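Local structure of NDP-rhamnosyltransferase (Saccharopolyspora spinosa, 3TSA) at residues V95-S98 / S99-Q102; L103-Y106 / L107-A110; L119-V122 / C123-I126; S153-A156 / H157-D161; P162-H166 / H167-G171. The protein belongs to the GT-B class of glycosyltransferases, built from two Rossmann-like domains, each around a parallel beta sheet. All coordinates share one frame; numbering follows the deposited sequence.

Interaction 1: residues V95-S98 / S99-Q102; sequences VAQS and SLDQ
S99 begins this turn of helix by gripping V95 twice. Its amide makes the ordinary helical bond to V95 O, S99 N to V95 O being 3.0 Å, and its hydroxyl donates to the same oxygen, with S99 OG 2.7 Å from V95 O. The two donors arrive from opposite faces of the V95 carbonyl plane, each tilted out of it, so they share the acceptor without getting in each other's way. A chi1 of -59° sets OG opposite the carbonyl carbon and swings it back down the helix axis, and the same hydroxyl lies against L125 and I126 at the start of helix 125-133. L100 follows with L100 N 3.1 Å from A96 O. Its branch carbon lies alongside that carbonyl, L100 CG 3.8 Å from A96 O, and the side chain runs on to V163 of helix 151-166. D101 bonds with D101 N 2.8 Å from Q97 O, and its carboxylate folds back so that D101 CG comes within 3.2 Å of the same Q97 O. Q102 closes the series. The hydrogen bond is more bent here, 138° at the hydrogen, with Q102 N 2.8 Å from S98 O, and the aliphatic part of the side chain leans on that carbonyl, Q102 CG being 3.2 Å from S98 O. S98 OG in turn bonds to N94 O, one turn earlier. Both serines thus spend their hydroxyls on the helix backbone, which lets S99 lie buried against helix 125-133 with its polar group satisfied.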
loop_
_atom_site.group_PDB
_atom_site.type_symbol
_atom_site.label_atom_id
_atom_site.label_comp_id
_atom_site.label_asym_id
_atom_site.label_seq_id
_atom_site.Cartn_x
_atom_site.Cartn_y
_atom_site.Cartn_z
ATOM N N VAL A 95 24.174 4.920 15.272
ATOM C CA VAL A 95 23.867 4.315 13.999
ATOM C C VAL A 95 25.022 3.520 13.378
ATOM O O VAL A 95 24.806 2.433 12.785
ATOM C CB VAL A 95 23.244 5.348 12.980
ATOM C CG1 VAL A 95 22.930 4.661 11.731
ATOM C CG2 VAL A 95 21.924 5.989 13.613
ATOM N N ALA A 96 26.251 4.018 13.524
ATOM C CA ALA A 96 27.413 3.283 13.002
ATOM C C ALA A 96 27.606 1.935 13.712
ATOM O O ALA A 96 27.910 0.929 13.059
ATOM C CB ALA A 96 28.719 4.164 13.072
ATOM N N GLN A 97 27.402 1.906 15.027
ATOM C CA GLN A 97 27.619 0.674 15.782
ATOM C C GLN A 97 26.538 -0.329 15.427
ATOM O O GLN A 97 26.819 -1.514 15.278
ATOM C CB GLN A 97 27.663 0.930 17.290
ATOM C CG GLN A 97 28.037 -0.340 18.097
ATOM C CD GLN A 97 29.365 -0.935 17.628
ATOM O OE1 GLN A 97 29.431 -2.116 17.218
ATOM N NE2 GLN A 97 30.408 -0.101 17.611
ATOM N N SER A 98 25.307 0.166 15.281
ATOM C CA SER A 98 24.212 -0.686 14.747
ATOM C C SER A 98 24.497 -1.287 13.421
ATOM O O SER A 98 24.169 -2.467 13.238
ATOM C CB SER A 98 22.918 0.116 14.598
ATOM O OG SER A 98 22.583 0.324 15.935
ATOM N N SER A 99 25.104 -0.498 12.517
ATOM C CA SER A 99 25.500 -0.949 11.172
ATOM C C SER A 99 26.418 -2.124 11.296
ATOM O O SER A 99 26.206 -3.097 10.631
ATOM C CB SER A 99 26.194 0.175 10.439
ATOM O OG SER A 99 25.254 1.262 10.388
ATOM N N LEU A 100 27.448 -2.009 12.147
ATOM C CA LEU A 100 28.365 -3.110 12.385
ATOM C C LEU A 100 27.687 -4.285 13.081
ATOM O O LEU A 100 27.961 -5.431 12.759
ATOM C CB LEU A 100 29.584 -2.665 13.204
ATOM C CG LEU A 100 30.577 -1.705 12.516
ATOM C CD1 LEU A 100 31.608 -1.279 13.504
ATOM C CD2 LEU A 100 31.219 -2.470 11.319
ATOM N N ASP A 101 26.765 -3.999 13.965
ATOM C CA ASP A 101 26.008 -5.114 14.568
ATOM C C ASP A 101 25.186 -5.886 13.584
ATOM O O ASP A 101 25.102 -7.121 13.696
ATOM C CB ASP A 101 25.090 -4.613 15.705
ATOM C CG ASP A 101 25.866 -4.121 16.945
ATOM O OD1 ASP A 101 27.112 -4.272 17.061
ATOM O OD2 ASP A 101 25.197 -3.503 17.789
ATOM N N GLN A 102 24.565 -5.188 12.617
ATOM C CA GLN A 102 23.573 -5.788 11.709
ATOM C C GLN A 102 24.104 -6.181 10.374
ATOM O O GLN A 102 23.390 -6.747 9.536
ATOM C CB GLN A 102 22.490 -4.762 11.409
ATOM C CG GLN A 102 21.675 -4.376 12.613
ATOM C CD GLN A 102 20.775 -3.232 12.276
ATOM O OE1 GLN A 102 21.049 -2.453 11.338
ATOM N NE2 GLN A 102 19.696 -3.108 13.028
#

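Interaction 2: residues L103-Y106 / L107-A110; sequences LPEY and LRLA
L107 has its amide held by L103, L107 N lying 2.8 Å from L103 O, and the donor approaches nearly along the C=O axis. The next three acceptors are met in the same i to i+4 pattern: P104 O takes R108 N at 3.0 Å, E105 O takes L109 N at 3.0 Å, and Y106 O takes A110 N at 2.9 Å. Upstream the series is interrupted, because P104 has no N-H to give and the amide of E105 makes no bond to the preceding turn, so the long helix 82-113 kinks here. This is the helix that leads into strand 117-121 of the Rossmann-like domain; Y106 and L109 face the parallel sheet, touching V7 and A35, and L5 and L33, respectively, while L109 also packs on F208 of the second subunit. Opposite charges at E105 and R108 do not meet: E105 OE2 stays 5.3 Å from R108 NH2. Instead the guanidinium, its chain bent at chi3 (37°), folds back over E105, whose CA sits above one face toward the rim, with R108 NH1 3.7 Å from E105 CG. The leucines meet through L103 CD1 and L107 CG, 4.0 Å apart.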
loop_
_atom_site.group_PDB
_atom_site.type_symbol
_atom_site.label_atom_id
_atom_site.label_comp_id
_atom_site.label_asym_id
_atom_site.label_seq_id
_atom_site.Cartn_x
_atom_site.Cartn_y
_atom_site.Cartn_z
ATOM N N LEU A 103 25.348 -5.846 10.117
ATOM C CA LEU A 103 25.929 -6.163 8.793
ATOM C C LEU A 103 25.752 -7.636 8.289
ATOM O O LEU A 103 25.457 -7.898 7.095
ATOM C CB LEU A 103 27.405 -5.748 8.828
ATOM C CG LEU A 103 27.994 -5.618 7.445
ATOM C CD1 LEU A 103 27.113 -4.979 6.316
ATOM C CD2 LEU A 103 29.444 -5.012 7.400
ATOM N N PRO A 104 26.012 -8.613 9.165
ATOM C CA PRO A 104 25.908 -10.005 8.740
ATOM C C PRO A 104 24.489 -10.328 8.255
ATOM O O PRO A 104 24.354 -11.048 7.250
ATOM C CB PRO A 104 26.278 -10.822 10.024
ATOM C CG PRO A 104 27.104 -9.929 10.829
ATOM C CD PRO A 104 26.583 -8.478 10.524
ATOM N N GLU A 105 23.465 -9.807 8.959
ATOM C CA GLU A 105 22.074 -10.080 8.500
ATOM C C GLU A 105 21.823 -9.443 7.156
ATOM O O GLU A 105 21.142 -10.072 6.299
ATOM C CB GLU A 105 21.066 -9.560 9.475
ATOM C CG GLU A 105 20.885 -10.437 10.650
ATOM C CD GLU A 105 20.148 -9.658 11.675
ATOM O OE1 GLU A 105 20.808 -8.827 12.374
ATOM O OE2 GLU A 105 18.893 -9.828 11.724
ATOM N N TYR A 106 22.319 -8.207 6.946
ATOM C CA TYR A 106 22.059 -7.511 5.652
ATOM C C TYR A 106 22.797 -8.162 4.542
ATOM O O TYR A 106 22.317 -8.236 3.409
ATOM C CB TYR A 106 22.353 -5.973 5.710
ATOM C CG TYR A 106 21.257 -5.138 6.446
ATOM C CD1 TYR A 106 20.268 -4.387 5.729
ATOM C CD2 TYR A 106 21.194 -5.119 7.836
ATOM C CE1 TYR A 106 19.280 -3.593 6.461
ATOM C CE2 TYR A 106 20.242 -4.368 8.534
ATOM C CZ TYR A 106 19.283 -3.627 7.837
ATOM O OH TYR A 106 18.341 -2.929 8.577
ATOM N N LEU A 107 24.001 -8.687 4.840
ATOM C CA LEU A 107 24.740 -9.354 3.753
ATOM C C LEU A 107 24.063 -10.670 3.374
ATOM O O LEU A 107 23.978 -10.972 2.204
ATOM C CB LEU A 107 26.188 -9.621 4.173
ATOM C CG LEU A 107 27.087 -8.370 4.269
ATOM C CD1 LEU A 107 28.355 -8.822 5.017
ATOM C CD2 LEU A 107 27.422 -7.937 2.882
ATOM N N ARG A 108 23.534 -11.384 4.376
ATOM C CA ARG A 108 22.760 -12.636 4.093
ATOM C C ARG A 108 21.536 -12.346 3.216
ATOM O O ARG A 108 21.247 -13.039 2.235
ATOM C CB ARG A 108 22.329 -13.312 5.399
ATOM C CG ARG A 108 23.506 -14.168 5.935
ATOM C CD ARG A 108 23.461 -14.393 7.434
ATOM N NE ARG A 108 22.136 -14.584 8.001
ATOM C CZ ARG A 108 21.782 -14.183 9.223
ATOM N NH1 ARG A 108 22.668 -13.570 10.030
ATOM N NH2 ARG A 108 20.532 -14.401 9.638
ATOM N N LEU A 109 20.862 -11.265 3.572
ATOM C CA LEU A 109 19.623 -10.845 2.880
ATOM C C LEU A 109 19.962 -10.445 1.456
ATOM O O LEU A 109 19.292 -10.836 0.508
ATOM C CB LEU A 109 18.929 -9.727 3.652
ATOM C CG LEU A 109 17.701 -9.076 2.967
ATOM C CD1 LEU A 109 16.593 -10.127 2.525
ATOM C CD2 LEU A 109 17.056 -7.947 3.773
ATOM N N ALA A 110 20.991 -9.625 1.286
ATOM C CA ALA A 110 21.373 -9.253 -0.094
ATOM C C ALA A 110 21.747 -10.450 -0.973
ATOM O O ALA A 110 21.407 -10.528 -2.174
ATOM C CB ALA A 110 22.540 -8.269 -0.007
#

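Interaction 3: residues L119-V122 / C123-I126; sequences LVDV and CALI
D121 reaches round to C123 at the point where strand 117-121 gives way to helix 125-133, the start of the crossover in the beta-alpha-beta unit formed by 117-121, 125-133 and 138-141 in the Rossmann-like N-terminal half. The chain reverses in a type I beta turn from D121 to A124, closed by A124 N to D121 O at 2.8 Å, the amide coming from well above the carbonyl plane. The side chain of D121 adds an Asx turn to it. With CG anti to the backbone N (chi1 172°), the carboxylate swings toward the C123 amide, and D121 OD1 receives C123 N at 2.8 Å from above the carboxylate plane, 39° out of it. Its other oxygen points elsewhere: D121 OD2 is bonded to H14 ND1 and to the amide of L9, so both oxygens are engaged and the carboxylate is fixed in rotation. The A124 methyl lies beside the D121 methylene, A124 CB to D121 CB 3.9 Å, and near a methyl of V120, which itself packs on V138 and L140 of the adjacent strand. A124 is the centre of an inverse gamma turn, whose weak bond runs from L125 N to C123 O and turns the chain into the helix. That turn leaves the A124 carbonyl facing back toward the strand, where V120 CG1 sits 3.3 Å from A124 O.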
loop_
_atom_site.group_PDB
_atom_site.type_symbol
_atom_site.label_atom_id
_atom_site.label_comp_id
_atom_site.label_asym_id
_atom_site.label_seq_id
_atom_site.Cartn_x
_atom_site.Cartn_y
_atom_site.Cartn_z
ATOM N N LEU A 119 17.559 1.546 -1.737
ATOM C CA LEU A 119 16.933 2.828 -1.457
ATOM C C LEU A 119 17.068 2.992 0.055
ATOM O O LEU A 119 16.490 2.227 0.834
ATOM C CB LEU A 119 15.465 2.737 -1.854
ATOM C CG LEU A 119 14.688 4.018 -1.553
ATOM C CD1 LEU A 119 15.258 5.232 -2.286
ATOM C CD2 LEU A 119 13.243 3.827 -1.937
ATOM N N VAL A 120 17.855 3.974 0.471
ATOM C CA VAL A 120 18.380 3.988 1.820
ATOM C C VAL A 120 18.022 5.282 2.476
ATOM O O VAL A 120 18.278 6.351 1.889
ATOM C CB VAL A 120 19.920 3.845 1.710
ATOM C CG1 VAL A 120 20.586 3.950 3.098
ATOM C CG2 VAL A 120 20.248 2.438 1.059
ATOM N N ASP A 121 17.426 5.241 3.688
ATOM C CA ASP A 121 17.240 6.479 4.451
ATOM C C ASP A 121 18.589 7.204 4.656
ATOM O O ASP A 121 19.593 6.563 4.944
ATOM C CB ASP A 121 16.613 6.032 5.775
ATOM C CG ASP A 121 16.478 7.129 6.854
ATOM O OD1 ASP A 121 17.152 8.163 6.939
ATOM O OD2 ASP A 121 15.676 6.832 7.782
ATOM N N VAL A 122 18.607 8.546 4.532
ATOM C CA VAL A 122 19.873 9.302 4.689
ATOM C C VAL A 122 20.619 8.962 5.929
ATOM O O VAL A 122 21.861 8.901 5.887
ATOM C CB VAL A 122 19.658 10.850 4.636
ATOM C CG1 VAL A 122 20.819 11.528 5.225
ATOM C CG2 VAL A 122 19.622 11.255 3.166
ATOM N N CYS A 123 19.919 8.724 7.038
ATOM C CA CYS A 123 20.600 8.324 8.280
ATOM C C CYS A 123 20.872 6.826 8.462
ATOM O O CYS A 123 21.619 6.456 9.380
ATOM C CB CYS A 123 19.768 8.725 9.435
ATOM S SG CYS A 123 19.716 10.561 9.619
ATOM N N ALA A 124 20.345 5.968 7.577
ATOM C CA ALA A 124 20.560 4.539 7.767
ATOM C C ALA A 124 21.908 4.137 7.167
ATOM O O ALA A 124 22.001 3.623 6.048
ATOM C CB ALA A 124 19.390 3.741 7.169
ATOM N N LEU A 125 22.988 4.428 7.916
ATOM C CA LEU A 125 24.315 4.206 7.448
ATOM C C LEU A 125 24.603 2.797 7.013
ATOM O O LEU A 125 25.423 2.634 6.121
ATOM C CB LEU A 125 25.340 4.628 8.516
ATOM C CG LEU A 125 25.234 6.102 8.960
ATOM C CD1 LEU A 125 26.175 6.338 10.158
ATOM C CD2 LEU A 125 25.566 6.915 7.743
ATOM N N ILE A 126 23.956 1.802 7.624
ATOM C CA ILE A 126 24.117 0.426 7.123
ATOM C C ILE A 126 23.896 0.315 5.616
ATOM O O ILE A 126 24.606 -0.444 4.927
ATOM C CB ILE A 126 23.186 -0.550 7.868
ATOM C CG1 ILE A 126 23.345 -1.995 7.298
ATOM C CG2 ILE A 126 21.733 -0.153 7.699
ATOM C CD1 ILE A 126 24.723 -2.549 7.410
#

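Interaction 4: residues S153-A156 / H157-D161; sequences SDRA and HELLD
The R155 guanidinium meets two residues of the next turn in quite different ways: E158 takes the edge and L159 the face. R155 NH1 donates to E158 OE1 in a salt bridge of 3.0 Å, fairly straight at 161°. The carboxylate oxygen lies in the guanidinium plane, yet the N-H meets it from above the carboxylate plane, because the two flat groups are turned 75° against each other; this is a one-point bridge, not a two-pronged one. Over one face of the guanidinium, above its centre, sits L159 CD2, 3.7 Å from R155 CZ, while L159 CD1 lies 3.6 Å from R155 NE. The bend at chi2 (63°) carries the arginine chain along the helix to this place. NE has its own partner, S93 OG of helix 82-113, so hydrogen bonds hold the group from two directions.

On another side of the helix the H157 ring has S153 OG at its edge, H157 CD2 being 3.8 Å from S153 OG. One turn on, H157 ND1 donates to D161 OD1 at 2.7 Å, on the syn side of the carboxylate and almost in the ring plane, which fixes the imidazole's rotation. D161 OD1 also accepts from L172 N in the loop beyond. A156 and L160 fill the third side: they pack on L125 of helix 125-133, and L160, like L159, meets A96 of helix 82-113. Helix 151-166 thus leans on both helices while it connects strand 138-141 to strand 177-180.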
loop_
_atom_site.group_PDB
_atom_site.type_symbol
_atom_site.label_atom_id
_atom_site.label_comp_id
_atom_site.label_asym_id
_atom_site.label_seq_id
_atom_site.Cartn_x
_atom_site.Cartn_y
_atom_site.Cartn_z
ATOM N N SER A 153 27.584 13.660 9.624
ATOM C CA SER A 153 28.205 13.047 8.483
ATOM C C SER A 153 29.716 12.864 8.753
ATOM O O SER A 153 30.313 11.827 8.345
ATOM C CB SER A 153 27.963 13.941 7.297
ATOM O OG SER A 153 28.802 13.526 6.256
ATOM N N ASP A 154 30.310 13.802 9.485
ATOM C CA ASP A 154 31.745 13.679 9.814
ATOM C C ASP A 154 32.014 12.487 10.715
ATOM O O ASP A 154 33.059 11.814 10.537
ATOM C CB ASP A 154 32.223 14.941 10.525
ATOM C CG ASP A 154 32.549 16.076 9.536
ATOM O OD1 ASP A 154 32.507 15.882 8.286
ATOM O OD2 ASP A 154 32.804 17.192 10.023
ATOM N N ARG A 155 31.167 12.268 11.719
ATOM C CA ARG A 155 31.307 11.104 12.618
ATOM C C ARG A 155 31.049 9.815 11.889
ATOM O O ARG A 155 31.731 8.812 12.103
ATOM C CB ARG A 155 30.390 11.313 13.836
ATOM C CG ARG A 155 30.466 10.240 14.946
ATOM C CD ARG A 155 31.914 10.238 15.581
ATOM N NE ARG A 155 31.892 9.204 16.591
ATOM C CZ ARG A 155 32.958 8.723 17.239
ATOM N NH1 ARG A 155 34.189 9.156 16.962
ATOM N NH2 ARG A 155 32.747 7.793 18.165
ATOM N N ALA A 156 30.054 9.795 10.990
ATOM C CA ALA A 156 29.821 8.601 10.179
ATOM C C ALA A 156 31.052 8.188 9.337
ATOM O O ALA A 156 31.388 6.995 9.215
ATOM C CB ALA A 156 28.628 8.847 9.261
ATOM N N HIS A 157 31.724 9.169 8.735
ATOM C CA HIS A 157 32.953 8.926 7.969
ATOM C C HIS A 157 34.070 8.485 8.939
ATOM O O HIS A 157 34.775 7.500 8.660
ATOM C CB HIS A 157 33.351 10.190 7.171
ATOM C CG HIS A 157 32.637 10.266 5.851
ATOM N ND1 HIS A 157 32.880 9.361 4.849
ATOM C CD2 HIS A 157 31.603 11.031 5.430
ATOM C CE1 HIS A 157 32.064 9.600 3.829
ATOM N NE2 HIS A 157 31.277 10.611 4.160
ATOM N N GLU A 158 34.189 9.154 10.080
ATOM C CA GLU A 158 35.255 8.768 11.048
ATOM C C GLU A 158 35.178 7.295 11.470
ATOM O O GLU A 158 36.205 6.596 11.510
ATOM C CB GLU A 158 35.243 9.658 12.260
ATOM C CG GLU A 158 36.458 9.507 13.210
ATOM C CD GLU A 158 36.239 10.267 14.536
ATOM O OE1 GLU A 158 35.178 10.948 14.716
ATOM O OE2 GLU A 158 37.129 10.209 15.404
ATOM N N LEU A 159 33.973 6.811 11.762
ATOM C CA LEU A 159 33.782 5.446 12.188
ATOM C C LEU A 159 33.724 4.454 11.022
ATOM O O LEU A 159 34.220 3.316 11.119
ATOM C CB LEU A 159 32.511 5.328 12.995
ATOM C CG LEU A 159 32.534 6.171 14.243
ATOM C CD1 LEU A 159 31.206 6.137 14.839
ATOM C CD2 LEU A 159 33.672 5.679 15.211
ATOM N N LEU A 160 33.130 4.863 9.906
ATOM C CA LEU A 160 32.907 3.910 8.795
ATOM C C LEU A 160 33.874 3.876 7.619
ATOM O O LEU A 160 33.856 2.892 6.872
ATOM C CB LEU A 160 31.450 3.959 8.251
ATOM C CG LEU A 160 30.438 3.671 9.389
ATOM C CD1 LEU A 160 28.981 3.911 9.016
ATOM C CD2 LEU A 160 30.515 2.225 9.994
ATOM N N ASP A 161 34.665 4.910 7.418
ATOM C CA ASP A 161 35.640 4.919 6.355
ATOM C C ASP A 161 36.643 3.746 6.569
ATOM O O ASP A 161 36.932 3.031 5.591
ATOM C CB ASP A 161 36.397 6.237 6.307
ATOM C CG ASP A 161 35.586 7.395 5.710
ATOM O OD1 ASP A 161 34.505 7.230 5.120
ATOM O OD2 ASP A 161 36.082 8.534 5.805
#

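Interaction 5: residues P162-H166 / H167-G171; sequences PVCRH and HGLTG
C164 and L169 bracket the end of the helix, and the backbone bonds between them form a Schellman motif. The outer bond runs from L169 N to C164 O at 3.0 Å, and within it G168 N reaches R165 O at 2.9 Å, its N-H coming from far above the carbonyl plane. G168 is the C-prime residue, with a positive phi of 90°, a backbone shape suited to glycine. H167, the first residue to leave helical angles, has weaker ties, its N-H divided between weak bonds to V163 O and C164 O.

Carbon-to-oxygen contacts add to these. The H167 ring turns an edge to the helix, placing H167 CD2 2.9 Å from V163 O. R165 CA lies 3.3 Å from L169 O, its C-H aimed at that oxygen at 162°, and the aliphatic part of R165 runs past the next carbonyl, R165 CG 3.2 Å from T170 O. That same oxygen lies at the edge of the guanidinium, near its plane. Farther along, C164 CB meets G171 O at 3.3 Å.

The apolar part is the contact that commonly accompanies this motif, between the residue three before the cap and the one after C-prime: C164 CB to L169 CD1, 4.1 Å. All this stops helix 151-166 and starts the loop toward strand 177-180. V163, on the last turn, packs on L100 of helix 82-113, while G171 CA comes up against D161 OD1 of the same helix 151-166.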
loop_
_atom_site.group_PDB
_atom_site.type_symbol
_atom_site.label_atom_id
_atom_site.label_comp_id
_atom_site.label_asym_id
_atom_site.label_seq_id
_atom_site.Cartn_x
_atom_site.Cartn_y
_atom_site.Cartn_z
ATOM N N PRO A 162 37.097 3.518 7.834
ATOM C CA PRO A 162 38.010 2.373 8.140
ATOM C C PRO A 162 37.436 1.026 7.805
ATOM O O PRO A 162 38.105 0.198 7.160
ATOM C CB PRO A 162 38.198 2.452 9.676
ATOM C CG PRO A 162 38.051 3.935 9.992
ATOM C CD PRO A 162 36.895 4.365 9.037
ATOM N N VAL A 163 36.196 0.789 8.210
ATOM C CA VAL A 163 35.527 -0.388 7.835
ATOM C C VAL A 163 35.535 -0.587 6.323
ATOM O O VAL A 163 35.844 -1.650 5.830
ATOM C CB VAL A 163 34.079 -0.319 8.307
ATOM C CG1 VAL A 163 33.412 -1.556 7.879
ATOM C CG2 VAL A 163 34.125 -0.012 9.889
ATOM N N CYS A 164 35.145 0.456 5.593
ATOM C CA CYS A 164 35.019 0.358 4.169
ATOM C C CYS A 164 36.426 0.187 3.556
ATOM O O CYS A 164 36.557 -0.520 2.584
ATOM C CB CYS A 164 34.404 1.657 3.622
ATOM S SG CYS A 164 32.590 1.612 3.953
ATOM N N ARG A 165 37.427 0.832 4.185
ATOM C CA ARG A 165 38.828 0.653 3.734
ATOM C C ARG A 165 39.327 -0.772 3.932
ATOM O O ARG A 165 39.994 -1.344 3.024
ATOM C CB ARG A 165 39.754 1.729 4.310
ATOM C CG ARG A 165 39.425 3.151 3.713
ATOM C CD ARG A 165 40.542 4.146 3.985
ATOM N NE ARG A 165 40.141 5.132 4.994
ATOM C CZ ARG A 165 40.522 5.112 6.272
ATOM N NH1 ARG A 165 41.330 4.170 6.760
ATOM N NH2 ARG A 165 40.084 6.046 7.064
ATOM N N HIS A 166 38.909 -1.423 5.017
ATOM C CA HIS A 166 39.304 -2.817 5.180
ATOM C C HIS A 166 38.732 -3.686 4.065
ATOM O O HIS A 166 39.335 -4.682 3.659
ATOM C CB HIS A 166 38.923 -3.373 6.514
ATOM C CG HIS A 166 39.670 -2.746 7.645
ATOM N ND1 HIS A 166 39.059 -2.277 8.792
ATOM C CD2 HIS A 166 40.999 -2.529 7.811
ATOM C CE1 HIS A 166 39.973 -1.780 9.612
ATOM N NE2 HIS A 166 41.163 -1.939 9.048
ATOM N N HIS A 167 37.560 -3.342 3.558
ATOM C CA HIS A 167 37.030 -4.107 2.444
ATOM C C HIS A 167 37.428 -3.551 1.098
ATOM O O HIS A 167 36.809 -3.861 0.109
ATOM C CB HIS A 167 35.488 -4.217 2.552
ATOM C CG HIS A 167 35.024 -4.826 3.828
ATOM N ND1 HIS A 167 34.518 -6.105 3.894
ATOM C CD2 HIS A 167 34.950 -4.326 5.080
ATOM C CE1 HIS A 167 34.166 -6.372 5.141
ATOM N NE2 HIS A 167 34.438 -5.313 5.884
ATOM N N GLY A 168 38.489 -2.763 1.036
ATOM C CA GLY A 168 39.057 -2.370 -0.270
ATOM C C GLY A 168 38.536 -1.112 -0.916
ATOM O O GLY A 168 38.879 -0.815 -2.060
ATOM N N LEU A 169 37.676 -0.363 -0.223
ATOM C CA LEU A 169 37.104 0.880 -0.725
ATOM C C LEU A 169 37.909 2.077 -0.239
ATOM O O LEU A 169 38.718 1.960 0.714
ATOM C CB LEU A 169 35.638 1.022 -0.221
ATOM C CG LEU A 169 34.853 -0.297 -0.372
ATOM C CD1 LEU A 169 33.409 -0.056 0.063
ATOM C CD2 LEU A 169 34.846 -0.935 -1.773
ATOM N N THR A 170 37.625 3.246 -0.822
ATOM C CA THR A 170 38.246 4.509 -0.396
ATOM C C THR A 170 37.807 4.945 1.008
ATOM O O THR A 170 38.558 5.585 1.771
ATOM C CB THR A 170 37.922 5.639 -1.394
ATOM O OG1 THR A 170 38.655 5.404 -2.611
ATOM C CG2 THR A 170 38.303 7.022 -0.814
ATOM N N GLY A 171 36.579 4.528 1.353
ATOM C CA GLY A 171 35.896 4.963 2.575
ATOM C C GLY A 171 34.401 4.730 2.285
ATOM O O GLY A 171 34.034 4.031 1.319
#

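Interaction 3 is the buried member of the set, a strand-to-helix turn whose carboxylate serves both the turn and residues outside it; 1, 2 and 4 lie within helices and 5 at a helix end, and all four are partly buried. Interactions 1 and 2 follow each other on helix 82-113, 4 and 5 on helix 151-166. L125 and I126 join interaction 3 to interactions 1, 2 and 4: L125 meets V95 and S99, and A156 and L160, while I126 packs on L103 and Y106. A96 bridges interactions 1 and 4. A salt bridge forms in 153-161, whereas the opposite charges in 103-110 stay apart; interaction 5, farthest out, depends mainly on backbone capping.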